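Local coordinates for putative uncharacterized protein TTHA0988 (Thermus thermophilus, PDB 3OEP) that is of unknown function but resembles a fused KipI-KipA pair with cyclophilin-like domains, despite an earlier, incorrect assignment as an allophanate hydrolase, at residues A[283-288]-A[313-318]; A[289-294]-A[332-337]; A[298-303]-A[321-326]. All blocks are in the same frame, centred on the assembly; numbering follows the deposited sequence.

Contact 1: residues A[283-288]-A[313-318]; sequences LTALRD and FLWPRG
Ala285 and Trp315 show how a methyl group sits on an indole: Ala285 CB stands 3.6 Å from the centroid of the five-membered ring of Trp315, 12° off the ring normal, in a CH-pi contact. CG of Trp315 lies opposite the backbone N (chi1 -178°), and the indole swings out from its strand toward 283-285. Its far corner meets Leu283, whose CB lies 3.7 Å from Trp315 CH2, the two side chains crossing at about a right angle. The ring nitrogen is satisfied by the carbonyl of Lys319. Strands 282-285 and 311-315 belong to two different antiparallel sheets packed on each other, so the indole lies in the interior between them, also touching Leu334 and Leu223. Beyond the strand ends, Asp288 OD1 accepts a 2.8 Å hydrogen bond from the backbone N of Arg317, nearly along its C-O axis. Arg317 runs extended, then bends at chi3 (-79°), letting NE donate a 2.9 Å hydrogen bond to Leu286 O; that oxygen lies near the guanidinium plane, whereas the donor stands well above the carbonyl plane. Gly318 N donates a 2.8 Å hydrogen bond to Ala285 O, and Thr284 CG2 rests 3.6 Å from Gly318 C.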
loop_
_atom_site.group_PDB
_atom_site.type_symbol
_atom_site.label_atom_id
_atom_site.label_comp_id
_atom_site.label_asym_id
_atom_site.label_seq_id
_atom_site.Cartn_x
_atom_site.Cartn_y
_atom_site.Cartn_z
ATOM N N LEU A 283 20.225 8.795 16.161
ATOM C CA LEU A 283 20.292 10.009 15.348
ATOM C C LEU A 283 21.129 11.067 16.049
ATOM O O LEU A 283 21.052 11.216 17.264
ATOM C CB LEU A 283 18.887 10.587 15.135
ATOM C CG LEU A 283 17.812 9.659 14.591
ATOM C CD1 LEU A 283 16.447 10.350 14.596
ATOM C CD2 LEU A 283 18.197 9.165 13.185
ATOM N N THR A 284 21.900 11.828 15.281
ATOM C CA THR A 284 22.666 12.935 15.854
ATOM C C THR A 284 22.351 14.237 15.115
ATOM O O THR A 284 22.367 14.282 13.883
ATOM C CB THR A 284 24.169 12.623 15.841
ATOM O OG1 THR A 284 24.392 11.417 16.580
ATOM C CG2 THR A 284 24.974 13.764 16.478
ATOM N N ALA A 285 22.040 15.280 15.882
ATOM C CA ALA A 285 21.719 16.589 15.328
ATOM C C ALA A 285 22.963 17.224 14.708
ATOM O O ALA A 285 24.054 17.138 15.266
ATOM C CB ALA A 285 21.140 17.503 16.419
ATOM N N LEU A 286 22.787 17.850 13.546
ATOM C CA LEU A 286 23.865 18.580 12.869
ATOM C C LEU A 286 23.718 20.097 13.031
ATOM O O LEU A 286 24.590 20.873 12.616
ATOM C CB LEU A 286 23.882 18.212 11.387
ATOM C CG LEU A 286 24.068 16.719 11.107
ATOM C CD1 LEU A 286 24.039 16.461 9.609
ATOM C CD2 LEU A 286 25.382 16.192 11.733
ATOM N N ARG A 287 22.614 20.510 13.640
ATOM C CA ARG A 287 22.369 21.900 14.007
ATOM C C ARG A 287 21.465 21.844 15.231
ATOM O O ARG A 287 20.936 20.783 15.548
ATOM C CB ARG A 287 21.669 22.645 12.871
ATOM C CG ARG A 287 20.309 22.060 12.488
ATOM C CD ARG A 287 19.704 22.757 11.272
ATOM N NE ARG A 287 19.232 24.102 11.602
ATOM C CZ ARG A 287 19.649 25.246 11.046
ATOM N NH1 ARG A 287 20.563 25.262 10.077
ATOM N NH2 ARG A 287 19.127 26.399 11.461
ATOM N N ASP A 288 21.278 22.969 15.916
ATOM C CA ASP A 288 20.331 23.010 17.026
ATOM C C ASP A 288 18.915 22.921 16.459
ATOM O O ASP A 288 18.525 23.740 15.615
ATOM C CB ASP A 288 20.495 24.296 17.854
ATOM C CG ASP A 288 21.852 24.394 18.552
ATOM O OD1 ASP A 288 22.502 23.356 18.811
ATOM O OD2 ASP A 288 22.276 25.538 18.853
ATOM N N PHE A 313 11.199 19.271 22.394
ATOM C CA PHE A 313 12.427 19.448 23.148
ATOM C C PHE A 313 13.496 20.080 22.275
ATOM O O PHE A 313 13.410 20.040 21.045
ATOM C CB PHE A 313 12.907 18.094 23.694
ATOM C CG PHE A 313 13.075 17.029 22.640
ATOM C CD1 PHE A 313 12.003 16.227 22.266
ATOM C CD2 PHE A 313 14.307 16.817 22.035
ATOM C CE1 PHE A 313 12.155 15.241 21.300
ATOM C CE2 PHE A 313 14.465 15.830 21.064
ATOM C CZ PHE A 313 13.386 15.044 20.698
ATOM N N LEU A 314 14.498 20.667 22.923
ATOM C CA LEU A 314 15.657 21.199 22.222
ATOM C C LEU A 314 16.637 20.048 22.014
ATOM O O LEU A 314 16.940 19.293 22.937
ATOM C CB LEU A 314 16.294 22.350 23.014
ATOM C CG LEU A 314 17.350 23.241 22.327
ATOM C CD1 LEU A 314 18.659 22.506 22.143
ATOM C CD2 LEU A 314 16.871 23.806 20.991
ATOM N N TRP A 315 17.105 19.914 20.782
ATOM C CA TRP A 315 18.028 18.866 20.393
ATOM C C TRP A 315 19.290 19.564 19.872
ATOM O O TRP A 315 19.331 20.014 18.729
ATOM C CB TRP A 315 17.351 17.994 19.343
ATOM C CG TRP A 315 18.132 16.810 18.852
ATOM C CD1 TRP A 315 19.303 16.308 19.352
ATOM C CD2 TRP A 315 17.756 15.947 17.772
ATOM N NE1 TRP A 315 19.693 15.204 18.624
ATOM C CE2 TRP A 315 18.762 14.964 17.649
ATOM C CE3 TRP A 315 16.681 15.929 16.876
ATOM C CZ2 TRP A 315 18.713 13.962 16.677
ATOM C CZ3 TRP A 315 16.641 14.934 15.902
ATOM C CH2 TRP A 315 17.650 13.971 15.812
ATOM N N PRO A 316 20.313 19.699 20.736
ATOM C CA PRO A 316 21.466 20.516 20.363
ATOM C C PRO A 316 22.393 19.842 19.368
ATOM O O PRO A 316 22.496 18.613 19.356
ATOM C CB PRO A 316 22.198 20.737 21.694
ATOM C CG PRO A 316 21.245 20.345 22.757
ATOM C CD PRO A 316 20.372 19.301 22.156
ATOM N N ARG A 317 23.065 20.654 18.559
ATOM C CA ARG A 317 24.041 20.172 17.591
ATOM C C ARG A 317 25.020 19.207 18.247
ATOM O O ARG A 317 25.546 19.485 19.330
ATOM C CB ARG A 317 24.807 21.353 16.985
ATOM C CG ARG A 317 26.016 20.967 16.155
ATOM C CD ARG A 317 26.672 22.217 15.593
ATOM N NE ARG A 317 25.945 22.713 14.432
ATOM C CZ ARG A 317 25.983 23.962 13.976
ATOM N NH1 ARG A 317 26.710 24.897 14.586
ATOM N NH2 ARG A 317 25.276 24.278 12.896
ATOM N N GLY A 318 25.242 18.070 17.592
ATOM C CA GLY A 318 26.226 17.090 18.042
ATOM C C GLY A 318 25.751 16.128 19.115
ATOM O O GLY A 318 26.490 15.223 19.486
#

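Contact 2: residues A[289-294]-A[332-337]; sequences LVAAFA and GYLAVA
Tyr333 and Ala294 clasp each other through their backbones as an antiparallel hydrogen-bonded pair. Tyr333 N gives a 2.8 Å bond to Ala294 O, and Ala294 N returns one of 3.0 Å to Tyr333 O, the latter lying in the carbonyl plane. The tyrosine side chain starts beside its own nitrogen (chi1 -65°), which leaves its ring edge turned to Ala294 O, with Tyr333 CD1 3.9 Å from that oxygen. From there the ring leads away from the partner strand, and its hydroxyl ends in hydrogen bonds with Glu275 and the backbone N of Asp254.

Two residues along, Ala292 repeats the exchange with Ala335, both bonds being 2.9 Å between N and O. Ala292 O is also met by a methyl group: with CG of Leu334 anti to the backbone N (chi1 -176°) and chi2 at 69°, CD1 of Leu334 comes within 3.5 Å of it. Tyr333 O is likewise flanked by carbon, because the Phe293 ring lays its edge there, CD2 at 3.4 Å, with the oxygen near the ring plane.

Side chains alternate between the two faces of the sheet. Ala292, Ala294, Tyr333 and Ala335 lie under helix 255-264, where the small alanines probably allow the helix to pack closely; Ala291, Phe293, Leu334 and Val336 point the other way, where Phe293 meets Phe323 of the second sheet. Near one end, Ala337 N donates a 2.9 Å hydrogen bond to Val290 O. The result is a regular pair of antiparallel strands within a five-stranded sheet, sandwiched between a helix and a second antiparallel sheet.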
loop_
_atom_site.group_PDB
_atom_site.type_symbol
_atom_site.label_atom_id
_atom_site.label_comp_id
_atom_site.label_asym_id
_atom_site.label_seq_id
_atom_site.Cartn_x
_atom_site.Cartn_y
_atom_site.Cartn_z
ATOM N N LEU A 289 18.165 21.917 16.912
ATOM C CA LEU A 289 16.821 21.632 16.419
ATOM C C LEU A 289 15.811 21.701 17.545
ATOM O O LEU A 289 16.154 21.492 18.708
ATOM C CB LEU A 289 16.753 20.209 15.840
ATOM C CG LEU A 289 17.616 19.911 14.623
ATOM C CD1 LEU A 289 17.675 18.409 14.365
ATOM C CD2 LEU A 289 17.087 20.656 13.404
ATOM N N VAL A 290 14.566 21.990 17.186
ATOM C CA VAL A 290 13.450 21.706 18.057
ATOM C C VAL A 290 12.695 20.560 17.408
ATOM O O VAL A 290 12.313 20.629 16.234
ATOM C CB VAL A 290 12.565 22.923 18.298
ATOM C CG1 VAL A 290 11.310 22.534 19.081
ATOM C CG2 VAL A 290 13.354 23.977 19.061
ATOM N N ALA A 291 12.554 19.480 18.163
ATOM C CA ALA A 291 11.937 18.262 17.675
ATOM C C ALA A 291 10.842 17.827 18.635
ATOM O O ALA A 291 10.773 18.302 19.769
ATOM C CB ALA A 291 13.004 17.157 17.528
ATOM N N ALA A 292 9.968 16.936 18.181
ATOM C CA ALA A 292 8.933 16.387 19.047
ATOM C C ALA A 292 8.785 14.900 18.802
ATOM O O ALA A 292 8.876 14.438 17.664
ATOM C CB ALA A 292 7.604 17.084 18.818
ATOM N N PHE A 293 8.557 14.175 19.892
ATOM C CA PHE A 293 8.384 12.742 19.884
ATOM C C PHE A 293 6.946 12.434 20.289
ATOM O O PHE A 293 6.435 12.989 21.261
ATOM C CB PHE A 293 9.384 12.100 20.850
ATOM C CG PHE A 293 9.138 10.644 21.097
ATOM C CD1 PHE A 293 9.043 10.156 22.396
ATOM C CD2 PHE A 293 8.984 9.761 20.038
ATOM C CE1 PHE A 293 8.809 8.812 22.631
ATOM C CE2 PHE A 293 8.748 8.412 20.269
ATOM C CZ PHE A 293 8.656 7.941 21.568
ATOM N N ALA A 294 6.275 11.595 19.502
ATOM C CA ALA A 294 4.908 11.183 19.801
ATOM C C ALA A 294 4.717 9.734 19.376
ATOM O O ALA A 294 5.576 9.157 18.707
ATOM C CB ALA A 294 3.894 12.092 19.107
ATOM N N GLY A 332 6.666 4.854 16.875
ATOM C CA GLY A 332 6.944 6.223 17.292
ATOM C C GLY A 332 7.122 7.153 16.110
ATOM O O GLY A 332 7.365 6.705 14.976
ATOM N N TYR A 333 6.993 8.452 16.388
ATOM C CA TYR A 333 7.139 9.520 15.405
ATOM C C TYR A 333 8.065 10.608 15.920
ATOM O O TYR A 333 7.972 11.019 17.076
ATOM C CB TYR A 333 5.775 10.138 15.067
ATOM C CG TYR A 333 4.904 9.125 14.402
ATOM C CD1 TYR A 333 4.096 8.283 15.151
ATOM C CD2 TYR A 333 4.967 8.938 13.022
ATOM C CE1 TYR A 333 3.335 7.299 14.538
ATOM C CE2 TYR A 333 4.212 7.959 12.402
ATOM C CZ TYR A 333 3.400 7.146 13.158
ATOM O OH TYR A 333 2.661 6.167 12.535
ATOM N N LEU A 334 8.959 11.068 15.053
ATOM C CA LEU A 334 9.827 12.189 15.373
ATOM C C LEU A 334 9.624 13.265 14.321
ATOM O O LEU A 334 9.882 13.035 13.142
ATOM C CB LEU A 334 11.285 11.748 15.404
ATOM C CG LEU A 334 12.303 12.808 15.825
ATOM C CD1 LEU A 334 12.145 13.139 17.301
ATOM C CD2 LEU A 334 13.716 12.321 15.512
ATOM N N ALA A 335 9.151 14.430 14.760
ATOM C CA ALA A 335 8.984 15.598 13.900
ATOM C C ALA A 335 10.054 16.626 14.233
ATOM O O ALA A 335 10.564 16.661 15.354
ATOM C CB ALA A 335 7.604 16.196 14.091
ATOM N N VAL A 336 10.402 17.450 13.250
ATOM C CA VAL A 336 11.320 18.562 13.466
ATOM C C VAL A 336 10.683 19.844 12.960
ATOM O O VAL A 336 9.985 19.843 11.945
ATOM C CB VAL A 336 12.687 18.332 12.780
ATOM C CG1 VAL A 336 13.369 17.093 13.372
ATOM C CG2 VAL A 336 12.524 18.198 11.277
ATOM N N ALA A 337 10.920 20.936 13.681
ATOM C CA ALA A 337 10.363 22.230 13.318
ATOM C C ALA A 337 10.797 22.577 11.898
ATOM O O ALA A 337 12.001 22.605 11.603
ATOM C CB ALA A 337 10.827 23.297 14.293
#

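Contact 3: residues A[298-303]-A[321-326]; sequences FVALLE and LRFRPR
Leu301 O is gripped twice: by the backbone N of Arg322 at 3.0 Å, in the carbonyl plane, and by a water that donates to it at 2.9 Å. The same water accepts from Arg322 NH1 at 2.8 Å, at the edge of the guanidinium and in its plane, so the arginine reaches back to the carbonyl that its own backbone already holds. In return Leu301 N bonds to Arg322 O at 2.8 Å, and a second exchange joins Val299 with Arg324. Strand 298-302 is thereby zipped antiparallel to 320-325 inside a six-stranded sheet, and the two faces of this pair differ. On the outer one, the bend at chi3 (-56°) turns the guanidinium of Arg326 toward Val299, whose CG2 sits 3.9 Å from Arg326 CZ, over the centre of the group. Arg324 and Arg326 each form a salt bridge with Glu306 on the neighbouring strand 305-307. The inner face is apolar: Ala300 CB abuts Phe323 CE1 at 3.9 Å, and Phe298 CD1 presses on Phe323 CB at 3.8 Å, the two phenylalanine side chains crossing at about a right angle. Phe276 meets both rings from outside the pair.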
loop_
_atom_site.group_PDB
_atom_site.type_symbol
_atom_site.label_atom_id
_atom_site.label_comp_id
_atom_site.label_asym_id
_atom_site.label_seq_id
_atom_site.Cartn_x
_atom_site.Cartn_y
_atom_site.Cartn_z
ATOM N N PHE A 298 8.108 3.543 23.054
ATOM C CA PHE A 298 9.448 4.033 23.401
ATOM C C PHE A 298 9.394 5.243 24.320
ATOM O O PHE A 298 8.374 5.916 24.422
ATOM C CB PHE A 298 10.217 4.502 22.163
ATOM C CG PHE A 298 10.240 3.523 21.034
ATOM C CD1 PHE A 298 11.303 2.646 20.885
ATOM C CD2 PHE A 298 9.222 3.514 20.088
ATOM C CE1 PHE A 298 11.339 1.751 19.826
ATOM C CE2 PHE A 298 9.250 2.622 19.028
ATOM C CZ PHE A 298 10.312 1.741 18.893
ATOM N N VAL A 299 10.518 5.512 24.969
ATOM C CA VAL A 299 10.806 6.833 25.517
ATOM C C VAL A 299 12.068 7.307 24.819
ATOM O O VAL A 299 12.978 6.515 24.567
ATOM C CB VAL A 299 11.003 6.834 27.055
ATOM C CG1 VAL A 299 9.687 6.503 27.762
ATOM C CG2 VAL A 299 12.106 5.875 27.472
ATOM N N ALA A 300 12.104 8.583 24.455
ATOM C CA ALA A 300 13.273 9.147 23.812
ATOM C C ALA A 300 14.340 9.403 24.870
ATOM O O ALA A 300 14.023 9.703 26.026
ATOM C CB ALA A 300 12.916 10.434 23.066
ATOM N N LEU A 301 15.599 9.261 24.462
ATOM C CA LEU A 301 16.744 9.430 25.356
ATOM C C LEU A 301 17.674 10.474 24.770
ATOM O O LEU A 301 18.184 10.303 23.661
ATOM C CB LEU A 301 17.518 8.121 25.520
ATOM C CG LEU A 301 16.844 6.954 26.232
ATOM C CD1 LEU A 301 17.800 5.770 26.286
ATOM C CD2 LEU A 301 16.410 7.352 27.623
ATOM N N LEU A 302 17.900 11.556 25.514
ATOM C CA LEU A 302 18.762 12.635 25.048
ATOM C C LEU A 302 19.543 13.199 26.225
ATOM O O LEU A 302 18.947 13.624 27.213
ATOM C CB LEU A 302 17.923 13.740 24.399
ATOM C CG LEU A 302 18.693 14.946 23.856
ATOM C CD1 LEU A 302 19.616 14.519 22.727
ATOM C CD2 LEU A 302 17.730 16.038 23.392
ATOM N N GLU A 303 20.871 13.187 26.108
ATOM C CA GLU A 303 21.765 13.732 27.142
ATOM C C GLU A 303 21.459 13.168 28.535
ATOM O O GLU A 303 21.482 13.895 29.532
ATOM C CB GLU A 303 21.700 15.264 27.149
ATOM C CG GLU A 303 22.159 15.910 25.844
ATOM C CD GLU A 303 22.114 17.422 25.894
ATOM O OE1 GLU A 303 21.041 17.999 25.617
ATOM O OE2 GLU A 303 23.158 18.035 26.202
ATOM N N LEU A 321 20.360 11.313 19.893
ATOM C CA LEU A 321 19.015 10.967 20.318
ATOM C C LEU A 321 18.795 9.473 20.074
ATOM O O LEU A 321 19.069 8.966 18.978
ATOM C CB LEU A 321 18.013 11.781 19.501
ATOM C CG LEU A 321 16.526 11.585 19.785
ATOM C CD1 LEU A 321 16.176 12.002 21.207
ATOM C CD2 LEU A 321 15.721 12.382 18.746
ATOM N N ARG A 322 18.300 8.776 21.092
ATOM C CA ARG A 322 18.017 7.342 20.997
ATOM C C ARG A 322 16.598 7.095 21.472
ATOM O O ARG A 322 15.959 7.989 22.040
ATOM C CB ARG A 322 18.996 6.546 21.861
ATOM C CG ARG A 322 20.452 6.646 21.429
ATOM C CD ARG A 322 21.382 5.970 22.429
ATOM N NE ARG A 322 22.779 6.011 21.989
ATOM C CZ ARG A 322 23.630 7.012 22.209
ATOM N NH1 ARG A 322 23.261 8.101 22.882
ATOM N NH2 ARG A 322 24.876 6.921 21.753
ATOM N N PHE A 323 16.109 5.881 21.243
ATOM C CA PHE A 323 14.749 5.523 21.631
ATOM C C PHE A 323 14.774 4.210 22.384
ATOM O O PHE A 323 15.102 3.168 21.820
ATOM C CB PHE A 323 13.848 5.457 20.408
ATOM C CG PHE A 323 13.762 6.763 19.676
ATOM C CD1 PHE A 323 12.881 7.746 20.093
ATOM C CD2 PHE A 323 14.615 7.032 18.613
ATOM C CE1 PHE A 323 12.819 8.971 19.436
ATOM C CE2 PHE A 323 14.556 8.254 17.949
ATOM C CZ PHE A 323 13.659 9.222 18.365
ATOM N N ARG A 324 14.467 4.287 23.672
ATOM C CA ARG A 324 14.468 3.130 24.548
ATOM C C ARG A 324 13.109 2.440 24.483
ATOM O O ARG A 324 12.105 3.045 24.825
ATOM C CB ARG A 324 14.753 3.586 25.980
ATOM C CG ARG A 324 14.771 2.476 27.015
ATOM C CD ARG A 324 15.214 3.032 28.366
ATOM N NE ARG A 324 16.626 3.414 28.359
ATOM C CZ ARG A 324 17.218 4.194 29.267
ATOM N NH1 ARG A 324 16.532 4.712 30.281
ATOM N NH2 ARG A 324 18.514 4.462 29.156
ATOM N N PRO A 325 13.066 1.169 24.051
ATOM C CA PRO A 325 11.767 0.500 24.002
ATOM C C PRO A 325 11.087 0.461 25.371
ATOM O O PRO A 325 11.745 0.216 26.381
ATOM C CB PRO A 325 12.116 -0.907 23.512
ATOM C CG PRO A 325 13.379 -0.722 22.743
ATOM C CD PRO A 325 14.135 0.333 23.474
ATOM N N ARG A 326 9.784 0.722 25.406
ATOM C CA ARG A 326 9.053 0.730 26.667
ATOM C C ARG A 326 7.560 0.590 26.470
ATOM O O ARG A 326 6.977 1.208 25.575
ATOM C CB ARG A 326 9.313 2.022 27.442
ATOM C CG ARG A 326 8.483 2.132 28.727
ATOM C CD ARG A 326 9.041 3.154 29.680
ATOM N NE ARG A 326 10.435 2.875 30.016
ATOM C CZ ARG A 326 11.236 3.717 30.663
ATOM N NH1 ARG A 326 10.786 4.901 31.071
ATOM N NH2 ARG A 326 12.496 3.371 30.908
HETATM O O HOH W 1 20.906 9.234 23.788
#

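How the contacts relate
The three contacts illustrate how two packed antiparallel sheets divide their chemistry between buried and outward faces. Contact 2, within the five-stranded sheet, is the buried one, joined by main-chain bonds and lined with alanines. Contact 3, in the six-stranded sheet, is partly surface, its arginines on one side and its phenylalanines on the other. Contact 1 bridges the sheets and is partly buried, with a tryptophan inside and polar bonds of Arg317 and Asp288 at the exposed strand ends; Trp315 N lies 2.8 Å from Leu289 O, and Leu283 O 2.7 Å from Leu321 N. Between the layers, Phe293 of contact 2 meets Phe298 and Phe323; along the chain contact 3 is nested inside the loop closed by contact 2.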